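Local coordinates for plantazolicin methyltransferase BamL (Bacillus amyloliquefaciens subsp. plantarum, PDB 5DLY), which probably transfers methyl groups from S-adenosylmethionine to the amino nitrogen of the plantazolicin precursor, late in the making of that antibiotic, at residues 160-165 with 256-261; 47-52 with 124-129; 1-6 with 138-143. All blocks are in the same frame, centred on the assembly; numbering follows the deposited sequence.

Contact 1. Residues 160-165 with 256-261; sequences DLDRNS and ALLHGW. With 5D7 (prop-2-en-1-yl 2-[(1S)-1-amino-4-carbamimidamidobutyl]-1,3-thiazole-4-carboxylate), chain B.
D160 and L258 form an antiparallel hydrogen-bonded pair, joining the end of strand 154-160 to strand 258-265 in the mixed seven-stranded sheet of a Rossmann-like, class I methyltransferase fold. D160 N gives its hydrogen to L258 O at 3.0 Å. In return L258 N meets D160 O at 2.8 Å.

The D160 side chain then leaves its strand partner: CG lies trans to the backbone N (chi1 -152°), and the carboxylate turns to the arginine-like arm of 5D7. It takes this arm with both oxygens, OD1 receiving the ligand NE and OD2 the ligand NH2, each at 2.9 Å. OD2 is also bonded by the backbone N of G134, so two donors hold it and limit rotation of the carboxylate. L161 borders the same pocket, where its CD2 lies 3.5 Å from C6 of the ligand ester. That methyl also meets L257 CD2, at 4.0 Å.

Beyond the pair, the forked end of L258 is shared between two neighbours. CD1 packs against L161 O, and CD2 comes to 3.4 Å from D162 OD2, the two side chains crossing at about a right angle; M192 of helix 192-203 touches both D162 and L258. One water links the segments further out, accepting from D162 N and donating to A256 O. The last element is an Asx turn that starts the 3-10 segment, in which N164 N reaches D162 OD1 at 2.9 Å from above the carboxylate plane.

Contact 2. Residues 47-52 with 124-129; sequences TFLSFY and QDIIFI
F48 holds its CG between its own backbone N and carbonyl carbon (chi1 74°), while F128 has CG opposite its N; together these torsions send the F48 ring edge-on into the face of F128. The planes stand at 66° and the ring centroids are 4.7 Å apart, a T-shaped pair with F48 CE2 over the centre of the F128 ring. I126 covers a face of F48: its CG2 stands 3.9 Å from the F48 ring centroid as a CH-pi contact. Its other branch is packed tightly, with I126 CD1 only 3.3 Å from F48 CD1.

Helix 23-56 thereby lies against strand 124-130 of the central Rossmann-like sheet, running roughly antiparallel to it (154° between the short axes), and the F48 and F128 side chains both touch Y157 of the adjoining strand.

Further along the helix, Y52 CD2 lies 3.9 Å from I126 CG1, and the hydroxyl end of the ring comes over D125. That OH is 3.2 Å from D125 CG but makes no hydrogen bond to the carboxylate, bonding instead with Q153 O. The D125 carboxylate is held by S151 OG at OD1, and at OD2 by R58 and the backbone N of Y61.

Contact 3. Residues 1-6 with 138-143; sequences EIETIV and NPIAIV
Apolar contacts carry most of the meeting between V6 and the pair P139 and I140. V6 divides its two methyls: CG1 meets the proline ring at its CG, 3.8 Å away, and CG2 crosses obliquely to within 3.7 Å of I140 CD1. The fork follows from the valine torsion, which places CG1 opposite the backbone N (chi1 164°). I140, its side chain extended, pushes CD1 into a notch of the N-terminal helix bounded by V6, I2 and E3; the I2 methyl CG2 is the looser neighbour, 4.3 Å from I140 CD1. P139 also touches F133.

Polar groups add only flanking contacts, since no hydrogen bond spans the two segments. The E3 chain bends at chi2, bringing OE1 to 3.9 Å from I140 CD1, while OE2 is in a salt bridge with R7.

The short helical axes approach to 11.2 Å at 122°. I2 also touches helix 192-203, so the N-terminal helix bridges two neighbours. Helix 139-148 itself belongs to the right-handed beta-alpha-beta crossover between the parallel strands 124-130 and 154-160 of the Rossmann-like fold.

Overall arrangement
Contacts 1 and 2 reach the same sheet and touch through W261, whose CZ3 lies 3.6 Å from F51 CG, although their centres are 18 Å apart. Contact 3 touches neither, and its centre is about 16 Å from that of contact 1 and 23 Å from that of contact 2. Strand 124-130 leads on in the chain to helix 139-148; contact 2 is nested inside the loop that contact 3 closes. Of the three, only contact 1 grips a ligand, holding the guanidinium arm of 5D7; the F128 side chain of contact 2 is about 6 Å, and the P139 side chain of contact 3 about 9 Å, from SAH.

Contact 1. Residues 160-165 with 256-261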
loop_
_atom_site.group_PDB
_atom_site.type_symbol
_atom_site.label_atom_id
_atom_site.label_comp_id
_atom_site.label_asym_id
_atom_site.label_seq_id
_atom_site.Cartn_x
_atom_site.Cartn_y
_atom_site.Cartn_z
ATOM N N ASP A 160 -5.526 -0.801 0.896
ATOM C CA ASP A 160 -5.746 -1.236 2.265
ATOM C C ASP A 160 -7.089 -1.913 2.470
ATOM O O ASP A 160 -7.955 -1.890 1.589
ATOM C CB ASP A 160 -5.607 -0.052 3.235
ATOM C CG ASP A 160 -5.155 -0.479 4.643
ATOM O OD1 ASP A 160 -4.633 -1.613 4.813
ATOM O OD2 ASP A 160 -5.300 0.348 5.573
ATOM N N LEU A 161 -7.243 -2.521 3.642
ATOM C CA LEU A 161 -8.513 -3.115 4.051
ATOM C C LEU A 161 -9.620 -2.074 4.165
ATOM O O LEU A 161 -9.366 -0.928 4.547
ATOM C CB LEU A 161 -8.356 -3.779 5.415
ATOM C CG LEU A 161 -7.318 -4.889 5.541
ATOM C CD1 LEU A 161 -7.263 -5.366 6.987
ATOM C CD2 LEU A 161 -7.625 -6.040 4.603
ATOM N N ASP A 162 -10.843 -2.498 3.844
ATOM C CA ASP A 162 -12.048 -1.702 4.082
ATOM C C ASP A 162 -12.698 -2.249 5.343
ATOM O O ASP A 162 -12.969 -3.447 5.422
ATOM C CB ASP A 162 -13.002 -1.852 2.889
ATOM C CG ASP A 162 -14.212 -0.927 2.962
ATOM O OD1 ASP A 162 -14.674 -0.588 4.069
ATOM O OD2 ASP A 162 -14.715 -0.567 1.877
ATOM N N ARG A 163 -12.959 -1.374 6.315
ATOM C CA ARG A 163 -13.572 -1.796 7.582
ATOM C C ARG A 163 -14.897 -2.546 7.384
ATOM O O ARG A 163 -15.218 -3.463 8.154
ATOM C CB ARG A 163 -13.754 -0.602 8.533
ATOM C CG ARG A 163 -14.346 -0.972 9.888
ATOM C CD ARG A 163 -14.195 0.145 10.911
ATOM N NE ARG A 163 -15.243 1.164 10.801
ATOM C CZ ARG A 163 -15.072 2.385 10.295
ATOM N NH1 ARG A 163 -16.095 3.232 10.251
ATOM N NH2 ARG A 163 -13.889 2.769 9.825
ATOM N N ASN A 164 -15.640 -2.171 6.345
ATOM C CA ASN A 164 -16.941 -2.785 6.066
ATOM C C ASN A 164 -16.822 -4.230 5.578
ATOM O O ASN A 164 -17.824 -4.937 5.483
ATOM C CB ASN A 164 -17.751 -1.940 5.072
ATOM C CG ASN A 164 -18.254 -0.626 5.669
ATOM O OD1 ASN A 164 -18.351 0.380 4.967
ATOM N ND2 ASN A 164 -18.585 -0.634 6.951
ATOM N N SER A 165 -15.594 -4.664 5.286
ATOM C CA SER A 165 -15.332 -6.021 4.787
ATOM C C SER A 165 -14.989 -7.056 5.866
ATOM O O SER A 165 -14.658 -8.202 5.537
ATOM C CB SER A 165 -14.201 -5.990 3.748
ATOM O OG SER A 165 -14.600 -5.307 2.578
ATOM N N ALA A 256 -13.449 -6.796 -1.363
ATOM C CA ALA A 256 -12.917 -5.649 -2.099
ATOM C C ALA A 256 -12.040 -4.805 -1.182
ATOM O O ALA A 256 -12.384 -4.566 -0.026
ATOM C CB ALA A 256 -14.047 -4.807 -2.679
ATOM N N LEU A 257 -10.898 -4.377 -1.706
ATOM C CA LEU A 257 -9.959 -3.547 -0.960
ATOM C C LEU A 257 -10.197 -2.085 -1.308
ATOM O O LEU A 257 -10.794 -1.781 -2.345
ATOM C CB LEU A 257 -8.525 -3.937 -1.331
ATOM C CG LEU A 257 -8.072 -5.320 -0.848
ATOM C CD1 LEU A 257 -6.859 -5.798 -1.624
ATOM C CD2 LEU A 257 -7.762 -5.300 0.638
ATOM N N LEU A 258 -9.730 -1.187 -0.442
ATOM C CA LEU A 258 -9.649 0.236 -0.786
ATOM C C LEU A 258 -8.432 0.486 -1.674
ATOM O O LEU A 258 -7.327 0.011 -1.366
ATOM C CB LEU A 258 -9.520 1.077 0.479
ATOM C CG LEU A 258 -10.550 0.895 1.595
ATOM C CD1 LEU A 258 -10.190 1.796 2.763
ATOM C CD2 LEU A 258 -11.934 1.238 1.075
ATOM N N HIS A 259 -8.638 1.214 -2.774
ATOM C CA HIS A 259 -7.556 1.633 -3.663
ATOM C C HIS A 259 -7.603 3.143 -3.780
ATOM O O HIS A 259 -8.632 3.698 -4.155
ATOM C CB HIS A 259 -7.720 1.009 -5.051
ATOM C CG HIS A 259 -7.796 -0.481 -5.031
ATOM N ND1 HIS A 259 -8.953 -1.153 -4.704
ATOM C CD2 HIS A 259 -6.864 -1.431 -5.287
ATOM C CE1 HIS A 259 -8.729 -2.453 -4.747
ATOM N NE2 HIS A 259 -7.478 -2.649 -5.113
ATOM N N GLY A 260 -6.507 3.811 -3.434
ATOM C CA GLY A 260 -6.465 5.275 -3.453
ATOM C C GLY A 260 -5.238 5.770 -4.180
ATOM O O GLY A 260 -4.157 5.186 -4.048
ATOM N N TRP A 261 -5.417 6.817 -4.984
ATOM C CA TRP A 261 -4.319 7.462 -5.693
ATOM C C TRP A 261 -4.283 8.937 -5.372
ATOM O O TRP A 261 -5.330 9.604 -5.346
ATOM C CB TRP A 261 -4.464 7.331 -7.218
ATOM C CG TRP A 261 -4.620 5.939 -7.734
ATOM C CD1 TRP A 261 -5.757 5.191 -7.727
ATOM C CD2 TRP A 261 -3.608 5.137 -8.351
ATOM N NE1 TRP A 261 -5.519 3.959 -8.286
ATOM C CE2 TRP A 261 -4.210 3.902 -8.689
ATOM C CE3 TRP A 261 -2.255 5.345 -8.669
ATOM C CZ2 TRP A 261 -3.499 2.868 -9.305
ATOM C CZ3 TRP A 261 -1.544 4.312 -9.283
ATOM C CH2 TRP A 261 -2.172 3.087 -9.592
HETATM O O9 5D7 B . -4.784 -7.762 2.637
HETATM C C6 5D7 B . -5.192 -8.376 3.611
HETATM O O7 5D7 B . -6.294 -9.299 3.500
HETATM C C8 5D7 B . -7.038 -9.441 2.287
HETATM C C2 5D7 B . -4.556 -8.225 4.942
HETATM N N3 5D7 B . -3.387 -7.552 5.114
HETATM C C4 5D7 B . -2.933 -7.510 6.375
HETATM S S5 5D7 B . -4.029 -8.387 7.394
HETATM C C1 5D7 B . -5.100 -8.792 6.103
HETATM C CA 5D7 B . -1.715 -6.890 6.939
HETATM N N 5D7 B . -0.883 -6.459 5.822
HETATM C CB 5D7 B . -2.045 -5.707 7.860
HETATM C CG 5D7 B . -3.135 -4.752 7.363
HETATM C CD 5D7 B . -2.860 -3.357 7.904
HETATM N NE 5D7 B . -3.968 -2.480 7.547
HETATM C CZ 5D7 B . -5.106 -2.266 8.211
HETATM N NH2 5D7 B . -5.964 -1.468 7.746
HETATM N NH1 5D7 B . -5.325 -2.842 9.325
HETATM C C3 5D7 B . -8.155 -10.424 2.530
HETATM C C5 5D7 B . -8.563 -11.238 1.577
HETATM O O HOH W 1 -11.198 -4.958 2.496
#

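Contact 2. Residues 47-52 with 124-129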
loop_
_atom_site.group_PDB
_atom_site.type_symbol
_atom_site.label_atom_id
_atom_site.label_comp_id
_atom_site.label_asym_id
_atom_site.label_seq_id
_atom_site.Cartn_x
_atom_site.Cartn_y
_atom_site.Cartn_z
ATOM N N THR A 47 0.099 -2.597 -11.195
ATOM C CA THR A 47 -0.942 -1.594 -11.363
ATOM C C THR A 47 -0.296 -0.218 -11.326
ATOM O O THR A 47 -0.546 0.585 -12.217
ATOM C CB THR A 47 -2.056 -1.729 -10.310
ATOM O OG1 THR A 47 -2.727 -2.977 -10.495
ATOM C CG2 THR A 47 -3.090 -0.605 -10.430
ATOM N N PHE A 48 0.567 0.052 -10.342
ATOM C CA PHE A 48 1.173 1.382 -10.324
ATOM C C PHE A 48 2.174 1.604 -11.456
ATOM O O PHE A 48 2.282 2.712 -11.969
ATOM C CB PHE A 48 1.662 1.850 -8.932
ATOM C CG PHE A 48 2.924 1.182 -8.419
ATOM C CD1 PHE A 48 4.159 1.366 -9.046
ATOM C CD2 PHE A 48 2.887 0.464 -7.229
ATOM C CE1 PHE A 48 5.315 0.790 -8.517
ATOM C CE2 PHE A 48 4.036 -0.108 -6.694
ATOM C CZ PHE A 48 5.248 0.049 -7.345
ATOM N N LEU A 49 2.874 0.544 -11.864
ATOM C CA LEU A 49 3.783 0.648 -13.012
ATOM C C LEU A 49 3.035 0.903 -14.309
ATOM O O LEU A 49 3.469 1.719 -15.134
ATOM C CB LEU A 49 4.670 -0.584 -13.116
ATOM C CG LEU A 49 5.665 -0.745 -11.970
ATOM C CD1 LEU A 49 6.362 -2.085 -12.090
ATOM C CD2 LEU A 49 6.673 0.395 -11.930
ATOM N N SER A 50 1.907 0.224 -14.492
ATOM C CA SER A 50 1.105 0.439 -15.689
ATOM C C SER A 50 0.523 1.846 -15.695
ATOM O O SER A 50 0.518 2.507 -16.732
ATOM C CB SER A 50 -0.004 -0.600 -15.800
ATOM O OG SER A 50 -0.818 -0.323 -16.931
ATOM N N PHE A 51 0.053 2.303 -14.533
ATOM C CA PHE A 51 -0.484 3.649 -14.399
ATOM C C PHE A 51 0.566 4.685 -14.774
ATOM O O PHE A 51 0.288 5.598 -15.558
ATOM C CB PHE A 51 -0.996 3.912 -12.973
ATOM C CG PHE A 51 -1.533 5.303 -12.773
ATOM C CD1 PHE A 51 -0.688 6.345 -12.365
ATOM C CD2 PHE A 51 -2.884 5.583 -12.983
ATOM C CE1 PHE A 51 -1.184 7.634 -12.182
ATOM C CE2 PHE A 51 -3.382 6.875 -12.799
ATOM C CZ PHE A 51 -2.530 7.896 -12.401
ATOM N N TYR A 52 1.774 4.520 -14.233
ATOM C CA TYR A 52 2.835 5.508 -14.414
ATOM C C TYR A 52 3.222 5.661 -15.891
ATOM O O TYR A 52 3.292 6.786 -16.411
ATOM C CB TYR A 52 4.058 5.205 -13.518
ATOM C CG TYR A 52 4.963 6.408 -13.382
ATOM C CD1 TYR A 52 5.933 6.685 -14.351
ATOM C CD2 TYR A 52 4.818 7.299 -12.318
ATOM C CE1 TYR A 52 6.739 7.807 -14.259
ATOM C CE2 TYR A 52 5.631 8.422 -12.213
ATOM C CZ TYR A 52 6.579 8.671 -13.191
ATOM O OH TYR A 52 7.378 9.791 -13.101
ATOM N N GLN A 124 10.195 11.812 -5.296
ATOM C CA GLN A 124 9.922 10.429 -5.677
ATOM C C GLN A 124 8.841 10.361 -6.744
ATOM O O GLN A 124 7.852 11.100 -6.681
ATOM C CB GLN A 124 9.467 9.632 -4.455
ATOM C CG GLN A 124 10.490 9.617 -3.332
ATOM C CD GLN A 124 11.756 8.868 -3.714
ATOM O OE1 GLN A 124 11.743 7.648 -3.891
ATOM N NE2 GLN A 124 12.867 9.602 -3.829
ATOM N N ASP A 125 9.021 9.466 -7.711
ATOM C CA ASP A 125 8.051 9.291 -8.786
ATOM C C ASP A 125 6.855 8.450 -8.330
ATOM O O ASP A 125 5.719 8.712 -8.727
ATOM C CB ASP A 125 8.707 8.653 -10.018
ATOM C CG ASP A 125 9.556 9.634 -10.822
ATOM O OD1 ASP A 125 9.467 10.865 -10.609
ATOM O OD2 ASP A 125 10.323 9.152 -11.684
ATOM N N ILE A 126 7.122 7.440 -7.504
ATOM C CA ILE A 126 6.075 6.597 -6.932
ATOM C C ILE A 126 6.320 6.416 -5.448
ATOM O O ILE A 126 7.432 6.099 -5.034
ATOM C CB ILE A 126 6.023 5.207 -7.610
ATOM C CG1 ILE A 126 5.838 5.371 -9.130
ATOM C CG2 ILE A 126 4.933 4.337 -6.983
ATOM C CD1 ILE A 126 5.887 4.080 -9.912
ATOM N N ILE A 127 5.269 6.631 -4.668
ATOM C CA ILE A 127 5.260 6.309 -3.252
ATOM C C ILE A 127 4.167 5.259 -3.056
ATOM O O ILE A 127 3.026 5.465 -3.452
ATOM C CB ILE A 127 5.034 7.571 -2.384
ATOM C CG1 ILE A 127 6.113 8.623 -2.683
ATOM C CG2 ILE A 127 4.998 7.197 -0.906
ATOM C CD1 ILE A 127 5.910 9.962 -1.995
ATOM N N PHE A 128 4.535 4.118 -2.479
ATOM C CA PHE A 128 3.640 2.964 -2.372
ATOM C C PHE A 128 3.321 2.706 -0.906
ATOM O O PHE A 128 4.222 2.646 -0.064
ATOM C CB PHE A 128 4.381 1.758 -2.958
ATOM C CG PHE A 128 3.535 0.524 -3.213
ATOM C CD1 PHE A 128 2.208 0.591 -3.630
ATOM C CD2 PHE A 128 4.131 -0.738 -3.094
ATOM C CE1 PHE A 128 1.492 -0.568 -3.913
ATOM C CE2 PHE A 128 3.423 -1.887 -3.371
ATOM C CZ PHE A 128 2.100 -1.805 -3.781
ATOM N N ILE A 129 2.035 2.589 -0.588
ATOM C CA ILE A 129 1.616 2.275 0.780
ATOM C C ILE A 129 0.690 1.069 0.694
ATOM O O ILE A 129 -0.533 1.205 0.538
ATOM C CB ILE A 129 0.881 3.452 1.467
ATOM C CG1 ILE A 129 1.632 4.787 1.274
ATOM C CG2 ILE A 129 0.698 3.145 2.939
ATOM C CD1 ILE A 129 0.931 5.975 1.918
#

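Contact 3. Residues 1-6 with 138-143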
loop_
_atom_site.group_PDB
_atom_site.type_symbol
_atom_site.label_atom_id
_atom_site.label_comp_id
_atom_site.label_asym_id
_atom_site.label_seq_id
_atom_site.Cartn_x
_atom_site.Cartn_y
_atom_site.Cartn_z
ATOM N N GLU A 1 -15.759 16.108 10.131
ATOM C CA GLU A 1 -14.288 16.336 10.167
ATOM C C GLU A 1 -13.543 15.009 10.153
ATOM O O GLU A 1 -13.711 14.162 11.043
ATOM C CB GLU A 1 -13.879 17.153 11.389
ATOM C CG GLU A 1 -12.433 17.627 11.380
ATOM C CD GLU A 1 -12.266 18.994 10.739
ATOM O OE1 GLU A 1 -12.720 20.000 11.338
ATOM O OE2 GLU A 1 -11.679 19.072 9.638
ATOM N N ILE A 2 -12.713 14.847 9.134
ATOM C CA ILE A 2 -11.918 13.635 8.984
ATOM C C ILE A 2 -10.839 13.549 10.067
ATOM O O ILE A 2 -10.493 12.452 10.499
ATOM C CB ILE A 2 -11.354 13.493 7.543
ATOM C CG1 ILE A 2 -10.763 12.093 7.302
ATOM C CG2 ILE A 2 -10.327 14.580 7.237
ATOM C CD1 ILE A 2 -11.741 10.945 7.462
ATOM N N GLU A 3 -10.338 14.703 10.522
ATOM C CA GLU A 3 -9.366 14.749 11.612
ATOM C C GLU A 3 -9.892 14.043 12.868
ATOM O O GLU A 3 -9.203 13.198 13.440
ATOM C CB GLU A 3 -8.950 16.198 11.916
ATOM C CG GLU A 3 -8.150 16.393 13.203
ATOM C CD GLU A 3 -6.729 15.873 13.115
ATOM O OE1 GLU A 3 -6.188 15.788 11.991
ATOM O OE2 GLU A 3 -6.147 15.558 14.178
ATOM N N THR A 4 -11.112 14.381 13.283
ATOM C CA THR A 4 -11.696 13.776 14.482
ATOM C C THR A 4 -12.003 12.280 14.308
ATOM O O THR A 4 -11.763 11.492 15.229
ATOM C CB THR A 4 -12.964 14.516 14.958
ATOM O OG1 THR A 4 -12.770 15.932 14.862
ATOM C CG2 THR A 4 -13.263 14.157 16.404
ATOM N N ILE A 5 -12.509 11.890 13.138
ATOM C CA ILE A 5 -12.720 10.465 12.829
ATOM C C ILE A 5 -11.397 9.711 12.987
ATOM O O ILE A 5 -11.342 8.646 13.608
ATOM C CB ILE A 5 -13.280 10.263 11.403
ATOM C CG1 ILE A 5 -14.773 10.601 11.366
ATOM C CG2 ILE A 5 -13.064 8.828 10.918
ATOM C CD1 ILE A 5 -15.298 10.959 9.993
ATOM N N VAL A 6 -10.332 10.285 12.438
ATOM C CA VAL A 6 -8.994 9.701 12.555
ATOM C C VAL A 6 -8.510 9.652 14.011
ATOM O O VAL A 6 -7.977 8.636 14.449
ATOM C CB VAL A 6 -7.987 10.418 11.624
ATOM C CG1 VAL A 6 -6.546 10.107 12.010
ATOM C CG2 VAL A 6 -8.255 10.022 10.182
ATOM N N ASN A 138 -0.756 8.328 12.955
ATOM C CA ASN A 138 -1.067 9.632 12.389
ATOM C C ASN A 138 -1.115 9.589 10.854
ATOM O O ASN A 138 -0.259 10.170 10.182
ATOM C CB ASN A 138 -0.034 10.645 12.885
ATOM C CG ASN A 138 -0.055 10.799 14.399
ATOM O OD1 ASN A 138 -1.066 11.217 14.965
ATOM N ND2 ASN A 138 1.052 10.460 15.056
ATOM N N PRO A 139 -2.139 8.914 10.290
ATOM C CA PRO A 139 -2.187 8.736 8.838
ATOM C C PRO A 139 -2.275 10.029 8.025
ATOM O O PRO A 139 -1.673 10.111 6.951
ATOM C CB PRO A 139 -3.419 7.854 8.622
ATOM C CG PRO A 139 -4.257 8.047 9.834
ATOM C CD PRO A 139 -3.282 8.256 10.956
ATOM N N ILE A 140 -3.011 11.034 8.512
ATOM C CA ILE A 140 -3.120 12.295 7.771
ATOM C C ILE A 140 -1.770 13.031 7.733
ATOM O O ILE A 140 -1.360 13.525 6.678
ATOM C CB ILE A 140 -4.235 13.205 8.345
ATOM C CG1 ILE A 140 -5.576 12.454 8.380
ATOM C CG2 ILE A 140 -4.359 14.485 7.531
ATOM C CD1 ILE A 140 -6.707 13.203 9.064
ATOM N N ALA A 141 -1.070 13.064 8.869
ATOM C CA ALA A 141 0.265 13.660 8.941
ATOM C C ALA A 141 1.227 12.967 7.981
ATOM O O ALA A 141 1.999 13.624 7.283
ATOM C CB ALA A 141 0.813 13.604 10.361
ATOM N N ILE A 142 1.165 11.642 7.929
ATOM C CA ILE A 142 2.070 10.913 7.045
ATOM C C ILE A 142 1.788 11.251 5.588
ATOM O O ILE A 142 2.712 11.533 4.825
ATOM C CB ILE A 142 2.014 9.390 7.292
ATOM C CG1 ILE A 142 2.751 9.076 8.598
ATOM C CG2 ILE A 142 2.647 8.621 6.129
ATOM C CD1 ILE A 142 2.459 7.710 9.180
ATOM N N VAL A 143 0.516 11.251 5.205
ATOM C CA VAL A 143 0.160 11.591 3.826
ATOM C C VAL A 143 0.567 13.023 3.444
ATOM O O VAL A 143 1.101 13.236 2.355
ATOM C CB VAL A 143 -1.330 11.329 3.514
ATOM C CG1 VAL A 143 -1.666 11.813 2.114
ATOM C CG2 VAL A 143 -1.640 9.848 3.644
#